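Local coordinates for protein ZYG-9 (Caenorhabditis elegans, PDB 2OF3) that organizes microtubules and spindle poles during mitosis and meiosis in one-cell stage embryos, here represented by a TOG domain of the XMAP215 family, at residues M125-L138 and L159-L172. Residues are numbered along the deposited sequence; the frame is centred on the assembly and turned at random.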
# COMPACT_ATOMS: atom_id res chain seq x y z
N MET A 125 -11.20 -4.54 6.91
CA MET A 125 -9.88 -5.10 6.64
C MET A 125 -9.15 -5.16 7.99
O MET A 125 -8.99 -4.12 8.61
CB MET A 125 -9.09 -4.19 5.68
CG MET A 125 -9.26 -4.44 4.23
SD MET A 125 -8.08 -3.49 3.26
CE MET A 125 -6.82 -4.66 2.88
N SER A 126 -8.75 -6.36 8.45
CA SER A 126 -8.04 -6.53 9.70
C SER A 126 -6.65 -5.91 9.62
O SER A 126 -6.12 -5.67 8.54
CB SER A 126 -7.91 -8.03 10.01
OG SER A 126 -7.13 -8.73 9.00
N GLN A 127 -6.03 -5.67 10.76
CA GLN A 127 -4.69 -5.14 10.79
C GLN A 127 -3.73 -6.10 10.05
O GLN A 127 -2.82 -5.66 9.32
CB GLN A 127 -4.29 -4.99 12.26
CG GLN A 127 -2.91 -4.45 12.52
CD GLN A 127 -2.81 -3.74 13.93
OE1 GLN A 127 -3.44 -4.19 14.93
NE2 GLN A 127 -2.02 -2.63 14.00
N GLU A 128 -3.98 -7.40 10.20
CA GLU A 128 -3.19 -8.43 9.56
C GLU A 128 -3.26 -8.35 8.04
O GLU A 128 -2.24 -8.46 7.39
CB GLU A 128 -3.64 -9.83 9.99
CG GLU A 128 -3.31 -10.18 11.49
CD GLU A 128 -4.24 -9.52 12.49
OE1 GLU A 128 -5.35 -9.01 12.16
OE2 GLU A 128 -3.84 -9.49 13.66
N GLU A 129 -4.46 -8.20 7.49
CA GLU A 129 -4.63 -8.07 6.03
C GLU A 129 -3.98 -6.81 5.50
O GLU A 129 -3.33 -6.86 4.45
CB GLU A 129 -6.08 -7.98 5.65
CG GLU A 129 -6.84 -9.17 5.99
CD GLU A 129 -8.35 -8.95 5.79
OE1 GLU A 129 -9.08 -8.87 6.87
OE2 GLU A 129 -8.72 -8.88 4.54
N VAL A 130 -4.17 -5.70 6.20
CA VAL A 130 -3.55 -4.41 5.83
C VAL A 130 -2.03 -4.50 5.80
O VAL A 130 -1.39 -4.08 4.84
CB VAL A 130 -4.03 -3.22 6.76
CG1 VAL A 130 -3.42 -1.92 6.27
CG2 VAL A 130 -5.54 -3.03 6.70
N SER A 131 -1.45 -5.05 6.85
CA SER A 131 0.01 -5.13 7.02
C SER A 131 0.60 -6.08 6.05
O SER A 131 1.73 -5.91 5.66
CB SER A 131 0.30 -5.72 8.42
OG SER A 131 0.58 -4.62 9.22
N ALA A 132 -0.12 -7.13 5.70
CA ALA A 132 0.36 -8.10 4.68
C ALA A 132 0.42 -7.50 3.28
O ALA A 132 1.16 -7.97 2.47
CB ALA A 132 -0.55 -9.35 4.66
N PHE A 133 -0.37 -6.47 2.98
CA PHE A 133 -0.45 -5.99 1.59
C PHE A 133 0.25 -4.64 1.37
O PHE A 133 1.08 -4.50 0.46
CB PHE A 133 -1.91 -5.89 1.10
CG PHE A 133 -2.02 -5.38 -0.35
CD1 PHE A 133 -1.39 -6.07 -1.40
CD2 PHE A 133 -2.72 -4.24 -0.65
CE1 PHE A 133 -1.48 -5.61 -2.77
CE2 PHE A 133 -2.81 -3.77 -2.00
CZ PHE A 133 -2.17 -4.45 -3.03
N VAL A 134 -0.11 -3.66 2.18
CA VAL A 134 0.29 -2.27 1.96
C VAL A 134 1.79 -2.05 1.90
O VAL A 134 2.21 -1.35 0.99
CB VAL A 134 -0.45 -1.28 2.94
CG1 VAL A 134 0.09 0.22 2.74
CG2 VAL A 134 -1.95 -1.37 2.68
N PRO A 135 2.60 -2.58 2.84
CA PRO A 135 4.04 -2.37 2.77
C PRO A 135 4.65 -2.83 1.46
O PRO A 135 5.64 -2.20 0.96
CB PRO A 135 4.58 -3.13 4.01
CG PRO A 135 3.48 -3.03 4.98
CD PRO A 135 2.26 -3.29 4.08
N TYR A 136 4.08 -3.88 0.85
CA TYR A 136 4.64 -4.34 -0.44
C TYR A 136 4.12 -3.52 -1.59
O TYR A 136 4.86 -3.29 -2.55
CB TYR A 136 4.32 -5.80 -0.69
CG TYR A 136 4.89 -6.63 0.42
CD1 TYR A 136 6.26 -6.87 0.48
CD2 TYR A 136 4.06 -7.12 1.44
CE1 TYR A 136 6.83 -7.61 1.55
CE2 TYR A 136 4.60 -7.86 2.55
CZ TYR A 136 5.98 -8.09 2.56
OH TYR A 136 6.50 -8.80 3.60
N LEU A 137 2.86 -3.08 -1.52
CA LEU A 137 2.31 -2.20 -2.58
C LEU A 137 3.12 -0.92 -2.64
O LEU A 137 3.34 -0.38 -3.75
CB LEU A 137 0.84 -1.86 -2.34
CG LEU A 137 0.20 -0.85 -3.30
CD1 LEU A 137 -0.11 -1.51 -4.67
CD2 LEU A 137 -1.03 -0.34 -2.64
N LEU A 138 3.57 -0.44 -1.48
CA LEU A 138 4.38 0.79 -1.43
C LEU A 138 5.74 0.67 -2.10
O LEU A 138 6.30 1.69 -2.57
CB LEU A 138 4.48 1.34 0.01
CG LEU A 138 3.17 1.80 0.61
CD1 LEU A 138 3.42 2.24 2.03
CD2 LEU A 138 2.52 2.91 -0.20
N LEU A 159 -7.48 2.36 -0.53
CA LEU A 159 -7.12 1.85 0.78
C LEU A 159 -7.14 2.92 1.86
O LEU A 159 -7.46 2.63 3.00
CB LEU A 159 -5.70 1.23 0.73
CG LEU A 159 -5.59 -0.12 0.06
CD1 LEU A 159 -4.14 -0.43 -0.36
CD2 LEU A 159 -6.13 -1.17 1.02
N SER A 160 -6.77 4.16 1.52
CA SER A 160 -6.82 5.27 2.48
C SER A 160 -8.25 5.46 2.94
O SER A 160 -8.47 5.82 4.08
CB SER A 160 -6.34 6.58 1.84
OG SER A 160 -4.99 6.55 1.41
N ASP A 161 -9.22 5.25 2.06
CA ASP A 161 -10.62 5.33 2.46
C ASP A 161 -11.03 4.20 3.36
O ASP A 161 -11.75 4.43 4.29
CB ASP A 161 -11.58 5.33 1.27
CG ASP A 161 -11.58 6.67 0.51
OD1 ASP A 161 -11.18 7.72 1.10
OD2 ASP A 161 -12.01 6.68 -0.68
N VAL A 162 -10.60 2.97 3.06
CA VAL A 162 -10.92 1.79 3.85
C VAL A 162 -10.20 1.82 5.21
O VAL A 162 -10.86 1.64 6.29
CB VAL A 162 -10.49 0.50 3.11
CG1 VAL A 162 -10.70 -0.70 3.97
CG2 VAL A 162 -11.26 0.36 1.79
N VAL A 163 -8.87 2.08 5.18
CA VAL A 163 -7.97 1.95 6.33
C VAL A 163 -7.96 3.22 7.18
O VAL A 163 -7.92 3.15 8.42
CB VAL A 163 -6.51 1.49 5.88
CG1 VAL A 163 -5.53 1.38 7.03
CG2 VAL A 163 -6.53 0.11 5.15
N GLY A 164 -7.96 4.39 6.52
CA GLY A 164 -7.91 5.68 7.19
C GLY A 164 -6.49 6.17 7.36
O GLY A 164 -5.56 5.37 7.52
N PRO A 165 -6.29 7.50 7.32
CA PRO A 165 -4.97 8.09 7.51
C PRO A 165 -4.20 7.70 8.74
O PRO A 165 -2.97 7.51 8.67
CB PRO A 165 -5.28 9.57 7.52
CG PRO A 165 -6.31 9.66 6.48
CD PRO A 165 -7.26 8.54 6.94
N LEU A 166 -4.88 7.56 9.87
CA LEU A 166 -4.16 7.21 11.08
C LEU A 166 -3.49 5.86 11.01
O LEU A 166 -2.40 5.69 11.51
CB LEU A 166 -5.07 7.33 12.33
CG LEU A 166 -4.46 6.89 13.68
CD1 LEU A 166 -3.25 7.77 14.10
CD2 LEU A 166 -5.53 6.90 14.78
N LYS A 167 -4.15 4.87 10.43
CA LYS A 167 -3.51 3.55 10.32
C LYS A 167 -2.62 3.40 9.09
O LYS A 167 -1.76 2.55 9.09
CB LYS A 167 -4.55 2.41 10.28
CG LYS A 167 -5.37 2.19 11.56
CD LYS A 167 -4.55 1.58 12.69
CE LYS A 167 -5.43 1.19 13.94
NZ LYS A 167 -6.79 0.59 13.52
N MET A 168 -2.82 4.21 8.03
CA MET A 168 -1.94 4.19 6.86
C MET A 168 -0.59 4.86 7.08
O MET A 168 0.43 4.40 6.58
CB MET A 168 -2.65 4.86 5.67
CG MET A 168 -3.79 4.00 4.96
SD MET A 168 -3.31 2.47 4.11
CE MET A 168 -2.61 3.19 2.66
N THR A 169 -0.58 5.95 7.85
CA THR A 169 0.59 6.84 7.94
C THR A 169 1.82 6.17 8.48
O THR A 169 2.90 6.41 7.93
CB THR A 169 0.25 8.14 8.68
OG1 THR A 169 -0.78 8.79 7.94
CG2 THR A 169 1.47 9.11 8.83
N PRO A 170 1.71 5.33 9.54
CA PRO A 170 2.92 4.61 10.02
C PRO A 170 3.65 3.79 8.92
O PRO A 170 4.90 3.71 8.91
CB PRO A 170 2.34 3.66 11.12
CG PRO A 170 1.07 4.31 11.57
CD PRO A 170 0.51 5.03 10.37
N MET A 171 2.89 3.18 8.00
CA MET A 171 3.48 2.39 6.90
C MET A 171 4.09 3.35 5.88
O MET A 171 5.14 3.06 5.32
CB MET A 171 2.39 1.52 6.25
CG MET A 171 1.99 0.25 7.14
SD MET A 171 0.68 -0.82 6.54
CE MET A 171 -0.63 0.29 6.44
N LEU A 172 3.41 4.48 5.62
CA LEU A 172 3.94 5.51 4.71
C LEU A 172 5.22 6.12 5.30
O LEU A 172 6.18 6.31 4.55
CB LEU A 172 2.91 6.58 4.42
CG LEU A 172 1.77 6.11 3.53
CD1 LEU A 172 0.65 7.08 3.75
CD2 LEU A 172 2.22 6.06 2.03
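Met171 enters helix 127-138 as a knob into the hole formed by Val130, Ser131, Val134 and Pro135. The Met171 chain is extended to SD and then bends (chi3 -59°), which carries Met171 CE in beside Val130 CG1 at 3.6 Å, while Met171 SD lies 3.8 Å from Pro135 CD. The Met171 side chain crosses that of Val134 at about a right angle, with SD and CE both lying against Val134 CB. Met168, folded at both chi2 and chi3, sets its own CE against Val134 CG1 at 4.0 Å.

Leu159 divides its two methyls. Leu159 CD1 fits between Val134 CG2, Leu137 CD2 and the edge of the Phe133 ring, near the ring plane, 4.0 Å from Phe133 CE2. Leu159 CD2 lies 3.8 Å from Met125 SD. The Met125 side chain, bent at chi3 (99°), crosses those of Leu159 and Val162 at about a right angle, and its SD touches both. Exchanging Met125 for an alanine would probably open a gap beside Leu159 CD2 and Val162 CG1, with the thioether contact lost to both. Between these two groups, Val130 and Val163 meet tip to tip, their CG2 methyls 3.6 Å apart; at the far end Leu138 CD2 reaches Leu172 CD2 at 3.9 Å.

The start of helix 127-138 is held by a capping box: Ser126 OG accepts from Glu129 N while Glu129 OE1 accepts from Ser126 N, and from Ser126 OG as well.

In this all-helical TOG domain, helix 127-139 packs against the end of helix 146-163 and the start of helix 165-174, across the turn at Gly164. Segments 127-138 and 165-172 cross at 49°, with a closest approach of 10.1 Å between axes. Helix 101-120 also touches Met125 and Val162. The cross-segment contacts being apolar, cohesion here depends on shape fit and hydrophobic burial, with the thioethers of Met125 and Met171 packed against branched valine and leucine side chains.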